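Local coordinates for protein neural-cadherin (Drosophila melanogaster, PDB 3UBG) that mediates calcium-dependent, homophilic cell adhesion through its chain of extracellular cadherin domains, three of which make up this fragment, at residues Y143-D148 with Y177-K182. Sequence-based numbering, arbitrary orientation.
Sequences YFIVRD and YVLYVK
Tyr180 is paired with two residues of the opposing antiparallel strand, Val146 and Arg147, which makes a classic beta bulge. The two strands are neighbours in a four-stranded mixed sheet of the middle of the fragment's three cadherin domains, a beta sandwich: strand 141-148 lies at the sheet's edge, and strand 176-185 separates it from strand 195-207.

Backbone hydrogen bonds hold the strands. Phe144 and Lys182 pair reciprocally, Phe144 N to Lys182 O at 3.0 Å and Lys182 N to Phe144 O at 2.9 Å. At the bulge Tyr180 O takes two N-H groups. Val146 N gives the short, nearly straight bond (2.7 Å, 169°), and Arg147 N a weak one at 3.3 Å. Tyr180 N returns a bond to Arg147 O.

Ile145, Leu179 and Val181 form an apolar patch on one face, which reaches Val156 and Phe154 of strand 154-156. Ile145 CG2 lies 4.1 Å from Leu179 CD2.

Phe144, Arg147, Tyr180 and Lys182 occupy the other face. Arg147 CB sits 3.6 Å from Tyr180 CB and also touches CD1 at the ring's near corner. The straight Lys182 side chain runs across Val146, with CG 3.7 Å from Val146 CG1, and its NZ forms a salt bridge with Glu184.

Asp148 lies alongside Leu179. Its CG is anti to the backbone N (chi1 178°), which brings OD1, hydrogen-bonded to Thr150, within 3.3 Å of Leu179 CD2.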
loop_
_atom_site.group_PDB
_atom_site.type_symbol
_atom_site.label_atom_id
_atom_site.label_comp_id
_atom_site.label_asym_id
_atom_site.label_seq_id
_atom_site.Cartn_x
_atom_site.Cartn_y
_atom_site.Cartn_z
ATOM N N TYR A 143 -5.008 -18.662 -0.005
ATOM C CA TYR A 143 -5.454 -18.098 -1.271
ATOM C C TYR A 143 -6.706 -18.814 -1.799
ATOM O O TYR A 143 -6.819 -20.034 -1.689
ATOM C CB TYR A 143 -4.317 -18.160 -2.294
ATOM C CG TYR A 143 -3.073 -17.396 -1.901
ATOM C CD1 TYR A 143 -2.981 -16.021 -2.109
ATOM C CD2 TYR A 143 -1.976 -18.047 -1.348
ATOM C CE1 TYR A 143 -1.836 -15.306 -1.759
ATOM C CE2 TYR A 143 -0.828 -17.352 -1.001
ATOM C CZ TYR A 143 -0.762 -15.969 -1.198
ATOM O OH TYR A 143 0.378 -15.251 -0.854
ATOM N N PHE A 144 -7.643 -18.055 -2.364
ATOM C CA PHE A 144 -8.911 -18.611 -2.841
ATOM C C PHE A 144 -9.461 -17.919 -4.088
ATOM O O PHE A 144 -9.381 -16.688 -4.237
ATOM C CB PHE A 144 -9.993 -18.517 -1.762
ATOM C CG PHE A 144 -9.655 -19.233 -0.499
ATOM C CD1 PHE A 144 -9.785 -20.606 -0.411
ATOM C CD2 PHE A 144 -9.214 -18.534 0.609
ATOM C CE1 PHE A 144 -9.466 -21.279 0.761
ATOM C CE2 PHE A 144 -8.901 -19.198 1.788
ATOM C CZ PHE A 144 -9.020 -20.570 1.864
ATOM N N ILE A 145 -10.045 -18.722 -4.972
ATOM C CA ILE A 145 -10.972 -18.208 -5.968
ATOM C C ILE A 145 -12.349 -18.111 -5.316
ATOM O O ILE A 145 -12.804 -19.074 -4.693
ATOM C CB ILE A 145 -11.074 -19.161 -7.154
ATOM C CG1 ILE A 145 -9.734 -19.228 -7.895
ATOM C CG2 ILE A 145 -12.203 -18.741 -8.076
ATOM C CD1 ILE A 145 -9.600 -20.436 -8.782
ATOM N N VAL A 146 -13.011 -16.961 -5.437
ATOM C CA VAL A 146 -14.353 -16.814 -4.881
ATOM C C VAL A 146 -15.467 -16.737 -5.941
ATOM O O VAL A 146 -16.595 -17.198 -5.715
ATOM C CB VAL A 146 -14.443 -15.625 -3.887
ATOM C CG1 VAL A 146 -13.433 -15.810 -2.765
ATOM C CG2 VAL A 146 -14.250 -14.295 -4.597
ATOM N N ARG A 147 -15.152 -16.136 -7.082
ATOM C CA ARG A 147 -16.023 -16.185 -8.249
ATOM C C ARG A 147 -15.217 -16.777 -9.402
ATOM O O ARG A 147 -14.169 -16.247 -9.755
ATOM C CB ARG A 147 -16.543 -14.789 -8.634
ATOM C CG ARG A 147 -17.783 -14.286 -7.854
ATOM C CD ARG A 147 -18.515 -13.125 -8.585
ATOM N NE ARG A 147 -19.513 -13.622 -9.533
ATOM C CZ ARG A 147 -19.933 -12.986 -10.634
ATOM N NH1 ARG A 147 -19.446 -11.791 -10.971
ATOM N NH2 ARG A 147 -20.848 -13.560 -11.418
ATOM N N ASP A 148 -15.703 -17.878 -9.972
ATOM C CA ASP A 148 -15.090 -18.468 -11.155
ATOM C C ASP A 148 -15.971 -18.257 -12.375
ATOM O O ASP A 148 -16.934 -18.981 -12.570
ATOM C CB ASP A 148 -14.867 -19.966 -10.946
ATOM C CG ASP A 148 -14.276 -20.650 -12.176
ATOM O OD1 ASP A 148 -13.946 -19.954 -13.162
ATOM O OD2 ASP A 148 -14.131 -21.891 -12.147
ATOM N N TYR A 177 -10.837 -14.887 -19.627
ATOM C CA TYR A 177 -11.274 -15.756 -18.556
ATOM C C TYR A 177 -11.080 -14.984 -17.272
ATOM O O TYR A 177 -9.959 -14.564 -16.957
ATOM C CB TYR A 177 -10.494 -17.070 -18.569
ATOM C CG TYR A 177 -10.560 -17.741 -19.916
ATOM C CD1 TYR A 177 -9.689 -17.371 -20.933
ATOM C CD2 TYR A 177 -11.520 -18.708 -20.189
ATOM C CE1 TYR A 177 -9.757 -17.952 -22.173
ATOM C CE2 TYR A 177 -11.593 -19.309 -21.432
ATOM C CZ TYR A 177 -10.706 -18.924 -22.420
ATOM O OH TYR A 177 -10.760 -19.507 -23.658
ATOM N N VAL A 178 -12.191 -14.759 -16.565
ATOM C CA VAL A 178 -12.176 -13.957 -15.353
ATOM C C VAL A 178 -12.367 -14.747 -14.054
ATOM O O VAL A 178 -13.346 -15.472 -13.900
ATOM C CB VAL A 178 -13.221 -12.852 -15.408
ATOM C CG1 VAL A 178 -13.264 -12.129 -14.070
ATOM C CG2 VAL A 178 -12.899 -11.883 -16.533
ATOM N N LEU A 179 -11.423 -14.593 -13.129
ATOM C CA LEU A 179 -11.571 -15.115 -11.771
ATOM C C LEU A 179 -11.571 -13.984 -10.754
ATOM O O LEU A 179 -10.914 -12.959 -10.938
ATOM C CB LEU A 179 -10.435 -16.079 -11.405
ATOM C CG LEU A 179 -10.184 -17.314 -12.277
ATOM C CD1 LEU A 179 -8.771 -17.869 -12.029
ATOM C CD2 LEU A 179 -11.247 -18.380 -12.059
ATOM N N TYR A 180 -12.296 -14.177 -9.668
ATOM C CA TYR A 180 -12.224 -13.242 -8.556
ATOM C C TYR A 180 -11.557 -13.941 -7.404
ATOM O O TYR A 180 -12.002 -15.011 -6.980
ATOM C CB TYR A 180 -13.616 -12.751 -8.152
ATOM C CG TYR A 180 -14.120 -11.692 -9.066
ATOM C CD1 TYR A 180 -14.779 -12.022 -10.242
ATOM C CD2 TYR A 180 -13.921 -10.357 -8.769
ATOM C CE1 TYR A 180 -15.240 -11.038 -11.096
ATOM C CE2 TYR A 180 -14.372 -9.365 -9.607
ATOM C CZ TYR A 180 -15.032 -9.709 -10.775
ATOM O OH TYR A 180 -15.474 -8.711 -11.613
ATOM N N VAL A 181 -10.487 -13.339 -6.902
ATOM C CA VAL A 181 -9.669 -14.002 -5.894
ATOM C C VAL A 181 -9.570 -13.196 -4.613
ATOM O O VAL A 181 -9.842 -12.009 -4.583
ATOM C CB VAL A 181 -8.246 -14.251 -6.401
ATOM C CG1 VAL A 181 -8.264 -15.232 -7.577
ATOM C CG2 VAL A 181 -7.555 -12.918 -6.764
ATOM N N LYS A 182 -9.157 -13.859 -3.551
ATOM C CA LYS A 182 -8.882 -13.163 -2.317
ATOM C C LYS A 182 -7.871 -13.955 -1.487
ATOM O O LYS A 182 -7.637 -15.145 -1.741
ATOM C CB LYS A 182 -10.178 -12.950 -1.536
ATOM C CG LYS A 182 -10.718 -14.192 -0.889
ATOM C CD LYS A 182 -11.652 -13.821 0.258
ATOM C CE LYS A 182 -12.097 -15.055 1.048
ATOM N NZ LYS A 182 -12.987 -14.669 2.193
#